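Local structure of ankyrin repeat family protein (Enterococcus faecalis, 3HRA) at residues T3-A12 / E23-E34. The protein is of unknown function but, as an ankyrin repeat protein, probably serves as a scaffold for binding partner proteins. Numbering follows the deposited sequence.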
ATOM      1  N   THR A   3       2.492  -4.732  33.938  1.00 29.20           N
ATOM      2  CA  THR A   3       2.250  -3.529  34.727  1.00 17.67           C
ATOM      3  C   THR A   3       2.740  -2.287  33.973  1.00 16.91           C
ATOM      4  O   THR A   3       2.795  -1.179  34.522  1.00 23.68           O
ATOM      5  CB  THR A   3       2.922  -3.626  36.118  1.00 18.86           C
ATOM      6  OG1 THR A   3       2.591  -4.878  36.737  1.00 24.54           O
ATOM      7  CG2 THR A   3       2.474  -2.484  37.023  1.00 31.18           C
ATOM      8  N   TYR A   4       3.073  -2.472  32.697  1.00 11.83           N
ATOM      9  CA  TYR A   4       3.474  -1.362  31.846  1.00 13.40           C
ATOM     10  C   TYR A   4       2.384  -0.292  31.775  1.00 14.10           C
ATOM     11  O   TYR A   4       1.188  -0.594  31.811  1.00 20.21           O
ATOM     12  CB  TYR A   4       3.769  -1.848  30.421  1.00 13.11           C
ATOM     13  CG  TYR A   4       4.988  -2.725  30.262  1.00  7.37           C
ATOM     14  CD1 TYR A   4       6.264  -2.187  30.310  1.00 14.05           C
ATOM     15  CD2 TYR A   4       4.862  -4.088  30.039  1.00  7.54           C
ATOM     16  CE1 TYR A   4       7.385  -2.988  30.149  1.00  9.28           C
ATOM     17  CE2 TYR A   4       5.978  -4.904  29.879  1.00  6.84           C
ATOM     18  CZ  TYR A   4       7.234  -4.346  29.928  1.00  9.99           C
ATOM     19  OH  TYR A   4       8.340  -5.159  29.758  1.00 12.04           O
ATOM     20  N   GLU A   5       2.804   0.958  31.648  1.00 14.03           N
ATOM     21  CA  GLU A   5       1.863   2.054  31.490  1.00 15.02           C
ATOM     22  C   GLU A   5       1.455   2.130  30.027  1.00 12.35           C
ATOM     23  O   GLU A   5       2.231   1.725  29.143  1.00 11.29           O
ATOM     24  CB  GLU A   5       2.510   3.373  31.924  1.00 17.06           C
ATOM     25  CG  GLU A   5       2.614   3.571  33.439  1.00 21.89           C
ATOM     26  CD  GLU A   5       3.497   4.766  33.813  1.00 24.08           C
ATOM     27  OE1 GLU A   5       4.488   5.023  33.085  1.00 37.59           O
ATOM     28  OE2 GLU A   5       3.212   5.441  34.833  1.00 36.84           O
ATOM     29  N   VAL A   6       0.246   2.630  29.757  1.00 12.16           N
ATOM     30  CA  VAL A   6      -0.150   2.890  28.370  1.00 10.60           C
ATOM     31  C   VAL A   6       0.909   3.769  27.721  1.00 12.59           C
ATOM     32  O   VAL A   6       1.318   4.782  28.296  1.00 14.58           O
ATOM     33  CB  VAL A   6      -1.509   3.612  28.266  1.00 15.02           C
ATOM     34  CG1 VAL A   6      -1.877   3.866  26.793  1.00 11.77           C
ATOM     35  CG2 VAL A   6      -2.590   2.820  28.967  1.00 14.61           C
ATOM     36  N   GLY A   7       1.357   3.386  26.527  1.00  7.38           N
ATOM     37  CA  GLY A   7       2.340   4.175  25.808  1.00 11.00           C
ATOM     38  C   GLY A   7       3.718   3.566  25.767  1.00  9.36           C
ATOM     39  O   GLY A   7       4.557   4.000  24.980  1.00  7.14           O
ATOM     40  N   ALA A   8       3.960   2.563  26.615  1.00 10.17           N
ATOM     41  CA  ALA A   8       5.267   1.909  26.671  1.00  9.10           C
ATOM     42  C   ALA A   8       5.699   1.375  25.303  1.00  7.60           C
ATOM     43  O   ALA A   8       6.850   1.549  24.876  1.00  6.85           O
ATOM     44  CB  ALA A   8       5.260   0.779  27.718  1.00  7.89           C
ATOM     45  N   LEU A   9       4.766   0.720  24.621  1.00  5.48           N
ATOM     46  CA  LEU A   9       5.060   0.065  23.349  1.00  5.00           C
ATOM     47  C   LEU A   9       5.219   1.096  22.238  1.00  5.69           C
ATOM     48  O   LEU A   9       6.066   0.937  21.371  1.00  7.21           O
ATOM     49  CB  LEU A   9       3.962  -0.950  23.012  1.00  5.95           C
ATOM     50  CG  LEU A   9       4.170  -1.911  21.829  1.00  5.12           C
ATOM     51  CD1 LEU A   9       5.407  -2.799  22.062  1.00  7.26           C
ATOM     52  CD2 LEU A   9       2.911  -2.785  21.668  1.00  6.80           C
ATOM     53  N   LEU A  10       4.405   2.154  22.261  1.00  7.15           N
ATOM     54  CA  LEU A  10       4.568   3.257  21.312  1.00  8.83           C
ATOM     55  C   LEU A  10       5.952   3.872  21.445  1.00  6.28           C
ATOM     56  O   LEU A  10       6.614   4.151  20.446  1.00  5.34           O
ATOM     57  CB  LEU A  10       3.507   4.327  21.539  1.00  7.11           C
ATOM     58  CG  LEU A  10       2.122   4.032  20.967  1.00  8.27           C
ATOM     59  CD1 LEU A  10       1.063   4.900  21.635  1.00  9.20           C
ATOM     60  CD2 LEU A  10       2.116   4.236  19.456  1.00 10.50           C
ATOM     61  N   GLU A  11       6.384   4.076  22.688  1.00  9.91           N
ATOM     62  CA  GLU A  11       7.700   4.649  22.951  1.00  8.28           C
ATOM     63  C   GLU A  11       8.832   3.751  22.450  1.00  9.01           C
ATOM     64  O   GLU A  11       9.782   4.240  21.834  1.00  8.27           O
ATOM     65  CB  GLU A  11       7.885   4.950  24.435  1.00 10.59           C
ATOM     66  CG  GLU A  11       9.183   5.679  24.737  1.00 12.20           C
ATOM     67  CD  GLU A  11       9.493   5.727  26.228  1.00 20.64           C
ATOM     68  OE1 GLU A  11       8.850   6.519  26.959  1.00 29.57           O
ATOM     69  OE2 GLU A  11      10.387   4.962  26.667  1.00 36.91           O
ATOM     70  N   ALA A  12       8.736   2.449  22.708  1.00  6.79           N
ATOM     71  CA  ALA A  12       9.697   1.487  22.169  1.00  8.29           C
ATOM     72  C   ALA A  12       9.742   1.482  20.632  1.00  6.17           C
ATOM     73  O   ALA A  12      10.820   1.373  20.053  1.00  6.47           O
ATOM     74  CB  ALA A  12       9.425   0.081  22.687  1.00  8.69           C
ATOM     75  N   GLU A  23      10.467  -7.438  24.523  1.00  8.68           N
ATOM     76  CA  GLU A  23      10.330  -7.489  25.973  1.00  7.03           C
ATOM     77  C   GLU A  23       8.895  -7.175  26.388  1.00  6.00           C
ATOM     78  O   GLU A  23       8.304  -7.899  27.176  1.00  8.66           O
ATOM     79  CB  GLU A  23      11.301  -6.508  26.658  1.00  7.29           C
ATOM     80  CG  GLU A  23      11.032  -6.316  28.155  1.00 12.95           C
ATOM     81  CD  GLU A  23      11.552  -4.979  28.691  1.00 14.25           C
ATOM     82  OE1 GLU A  23      12.782  -4.825  28.731  1.00 15.67           O
ATOM     83  OE2 GLU A  23      10.735  -4.090  29.083  1.00 21.23           O
ATOM     84  N   ILE A  24       8.342  -6.085  25.861  1.00  5.15           N
ATOM     85  CA  ILE A  24       6.988  -5.691  26.232  1.00  8.04           C
ATOM     86  C   ILE A  24       5.955  -6.712  25.758  1.00  6.82           C
ATOM     87  O   ILE A  24       5.005  -7.020  26.472  1.00  7.87           O
ATOM     88  CB  ILE A  24       6.639  -4.295  25.686  1.00  8.13           C
ATOM     89  CG1 ILE A  24       7.507  -3.222  26.368  1.00  6.61           C
ATOM     90  CG2 ILE A  24       5.146  -4.003  25.877  1.00  8.15           C
ATOM     91  CD1 ILE A  24       7.501  -1.888  25.635  1.00  6.33           C
ATOM     92  N   LEU A  25       6.153  -7.250  24.561  1.00  5.85           N
ATOM     93  CA  LEU A  25       5.177  -8.164  23.969  1.00  6.00           C
ATOM     94  C   LEU A  25       5.112  -9.498  24.722  1.00  9.67           C
ATOM     95  O   LEU A  25       4.157 -10.270  24.565  1.00  9.99           O
ATOM     96  CB  LEU A  25       5.495  -8.405  22.491  1.00  6.62           C
ATOM     97  CG  LEU A  25       5.249  -7.213  21.570  1.00  6.03           C
ATOM     98  CD1 LEU A  25       5.611  -7.539  20.134  1.00  4.51           C
ATOM     99  CD2 LEU A  25       3.781  -6.750  21.679  1.00 12.53           C
ATOM    100  N   GLN A  26       6.115  -9.763  25.555  1.00  7.18           N
ATOM    101  CA  GLN A  26       6.119 -10.983  26.371  1.00  5.72           C
ATOM    102  C   GLN A  26       5.011 -10.918  27.438  1.00  9.71           C
ATOM    103  O   GLN A  26       4.570 -11.942  27.953  1.00  9.50           O
ATOM    104  CB  GLN A  26       7.499 -11.203  27.003  1.00  9.34           C
ATOM    105  CG  GLN A  26       7.668 -12.522  27.750  1.00 13.37           C
ATOM    106  CD  GLN A  26       7.346 -12.429  29.249  1.00 16.97           C
ATOM    107  OE1 GLN A  26       7.394 -13.436  29.962  1.00 26.17           O
ATOM    108  NE2 GLN A  26       7.030 -11.233  29.728  1.00 10.98           N
ATOM    109  N   ASP A  27       4.565  -9.704  27.745  1.00  8.39           N
ATOM    110  CA  ASP A  27       3.431  -9.473  28.642  1.00  8.86           C
ATOM    111  C   ASP A  27       2.130  -9.768  27.903  1.00  7.72           C
ATOM    112  O   ASP A  27       1.709  -9.005  27.021  1.00  8.05           O
ATOM    113  CB  ASP A  27       3.462  -8.026  29.151  1.00  9.71           C
ATOM    114  CG  ASP A  27       2.177  -7.614  29.877  1.00 15.93           C
ATOM    115  OD1 ASP A  27       1.377  -8.495  30.261  1.00 17.41           O
ATOM    116  OD2 ASP A  27       1.969  -6.394  30.056  1.00 23.83           O
ATOM    117  N   THR A  28       1.501 -10.890  28.268  1.00  9.45           N
ATOM    118  CA  THR A  28       0.333 -11.411  27.554  1.00 15.84           C
ATOM    119  C   THR A  28      -0.898 -10.525  27.698  1.00  9.62           C
ATOM    120  O   THR A  28      -1.862 -10.690  26.962  1.00 15.41           O
ATOM    121  CB  THR A  28      -0.044 -12.835  28.043  1.00 14.63           C
ATOM    122  OG1 THR A  28      -0.365 -12.795  29.438  1.00 18.82           O
ATOM    123  CG2 THR A  28       1.108 -13.795  27.831  1.00 24.46           C
ATOM    124  N   THR A  29      -0.859  -9.613  28.670  1.00 14.34           N
ATOM    125  CA  THR A  29      -1.974  -8.706  28.943  1.00 13.12           C
ATOM    126  C   THR A  29      -1.857  -7.404  28.157  1.00 15.99           C
ATOM    127  O   THR A  29      -2.805  -6.620  28.123  1.00 15.28           O
ATOM    128  CB  THR A  29      -2.096  -8.364  30.459  1.00 15.79           C
ATOM    129  OG1 THR A  29      -1.029  -7.490  30.868  1.00 16.54           O
ATOM    130  CG2 THR A  29      -2.063  -9.631  31.318  1.00 19.51           C
ATOM    131  N   TYR A  30      -0.706  -7.167  27.524  1.00 11.10           N
ATOM    132  CA  TYR A  30      -0.480  -5.873  26.862  1.00 10.43           C
ATOM    133  C   TYR A  30      -1.416  -5.619  25.658  1.00 11.16           C
ATOM    134  O   TYR A  30      -1.568  -6.465  24.777  1.00 13.42           O
ATOM    135  CB  TYR A  30       0.995  -5.686  26.441  1.00  9.75           C
ATOM    136  CG  TYR A  30       1.366  -4.223  26.323  1.00  7.05           C
ATOM    137  CD1 TYR A  30       1.972  -3.561  27.382  1.00 10.88           C
ATOM    138  CD2 TYR A  30       1.068  -3.491  25.172  1.00  7.93           C
ATOM    139  CE1 TYR A  30       2.303  -2.222  27.291  1.00 12.54           C
ATOM    140  CE2 TYR A  30       1.379  -2.148  25.080  1.00  9.04           C
ATOM    141  CZ  TYR A  30       1.994  -1.520  26.142  1.00  9.74           C
ATOM    142  OH  TYR A  30       2.312  -0.181  26.069  1.00  8.47           O
ATOM    143  N   GLN A  31      -2.037  -4.441  25.631  1.00  5.54           N
ATOM    144  CA  GLN A  31      -2.891  -4.050  24.516  1.00  6.42           C
ATOM    145  C   GLN A  31      -2.002  -3.454  23.419  1.00  8.37           C
ATOM    146  O   GLN A  31      -1.530  -2.316  23.537  1.00  9.08           O
ATOM    147  CB  GLN A  31      -3.908  -3.005  24.983  1.00 10.40           C
ATOM    148  CG  GLN A  31      -5.255  -3.086  24.268  1.00 18.30           C
ATOM    149  CD  GLN A  31      -5.274  -2.376  22.929  1.00 23.20           C
ATOM    150  OE1 GLN A  31      -5.038  -2.994  21.869  1.00 18.93           O
ATOM    151  NE2 GLN A  31      -5.563  -1.064  22.961  1.00 26.33           N
ATOM    152  N   VAL A  32      -1.775  -4.216  22.350  1.00  6.19           N
ATOM    153  CA  VAL A  32      -0.733  -3.835  21.387  1.00  4.29           C
ATOM    154  C   VAL A  32      -1.123  -2.667  20.471  1.00  4.73           C
ATOM    155  O   VAL A  32      -0.269  -2.048  19.833  1.00 11.65           O
ATOM    156  CB  VAL A  32      -0.285  -5.037  20.514  1.00  9.09           C
ATOM    157  CG1 VAL A  32       0.253  -6.168  21.398  1.00 10.39           C
ATOM    158  CG2 VAL A  32      -1.436  -5.538  19.637  1.00 10.88           C
ATOM    159  N   ASP A  33      -2.416  -2.396  20.379  1.00  8.37           N
ATOM    160  CA  ASP A  33      -2.883  -1.362  19.465  1.00  9.27           C
ATOM    161  C   ASP A  33      -3.228  -0.030  20.147  1.00 11.20           C
ATOM    162  O   ASP A  33      -4.136   0.672  19.724  1.00 10.19           O
ATOM    163  CB  ASP A  33      -4.060  -1.866  18.638  1.00  6.25           C
ATOM    164  CG  ASP A  33      -3.619  -2.774  17.491  1.00  9.55           C
ATOM    165  OD1 ASP A  33      -2.505  -2.608  16.966  1.00 11.51           O
ATOM    166  OD2 ASP A  33      -4.397  -3.657  17.119  1.00 12.99           O
ATOM    167  N   GLU A  34      -2.487   0.327  21.184  1.00  6.76           N
ATOM    168  CA  GLU A  34      -2.581   1.672  21.745  1.00  8.40           C
ATOM    169  C   GLU A  34      -2.238   2.693  20.661  1.00  9.40           C
ATOM    170  O   GLU A  34      -1.505   2.371  19.721  1.00  8.86           O
ATOM    171  CB  GLU A  34      -1.619   1.816  22.925  1.00  6.64           C
ATOM    172  CG  GLU A  34      -0.167   1.560  22.564  1.00  7.20           C
ATOM    173  CD  GLU A  34       0.744   1.568  23.792  1.00  8.76           C
ATOM    174  OE1 GLU A  34       0.293   1.195  24.899  1.00 11.08           O
ATOM    175  OE2 GLU A  34       1.920   1.955  23.657  1.00  9.10           O
TER
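The carboxylate of E34 and the hydroxyl of Y30 together meet the backbone N-H groups at the start of helix 8-14. E34 OE1 accepts from G7 N at 2.9 Å, the donor standing well above the carboxylate plane, while E34 OE2 takes L10 N at 2.9 Å, nearly in line with its C-O bond. Y30 OH receives L9 N at 3.0 Å in a fairly straight bond (154°) and gives a weak bond to E34 OE1. The amides of G7, L9 and L10 thus find side-chain acceptors, while A8 N turns back to E5 O in a type II turn, and the helix end would be expected to stabilise a negative charge on E34. A chi1 of -156°, which sets CG roughly trans to the amide nitrogen, carries the Y30 ring toward the start of the helix: L9 CB packs 3.5 Å from Y30 CE2, and Y4 CB lies 3.5 Å from Y30 CE1, at the edge of the Y30 ring and in its plane. The Y4 and Y30 ring planes stand 72° apart. I24 CG1 makes a CH-pi contact over one face of Y4, whose OH gives a 2.7 Å hydrogen bond to E23 OE2, an oxygen also salt-bridged to K20. L9 CD1 meets I24 CG2, and L9 also touches L58 of helix 52-60. At the N-terminal end of the ankyrin-repeat stack, loop 27-34 after the second helix thus folds back to cap the first through Y30 and E34.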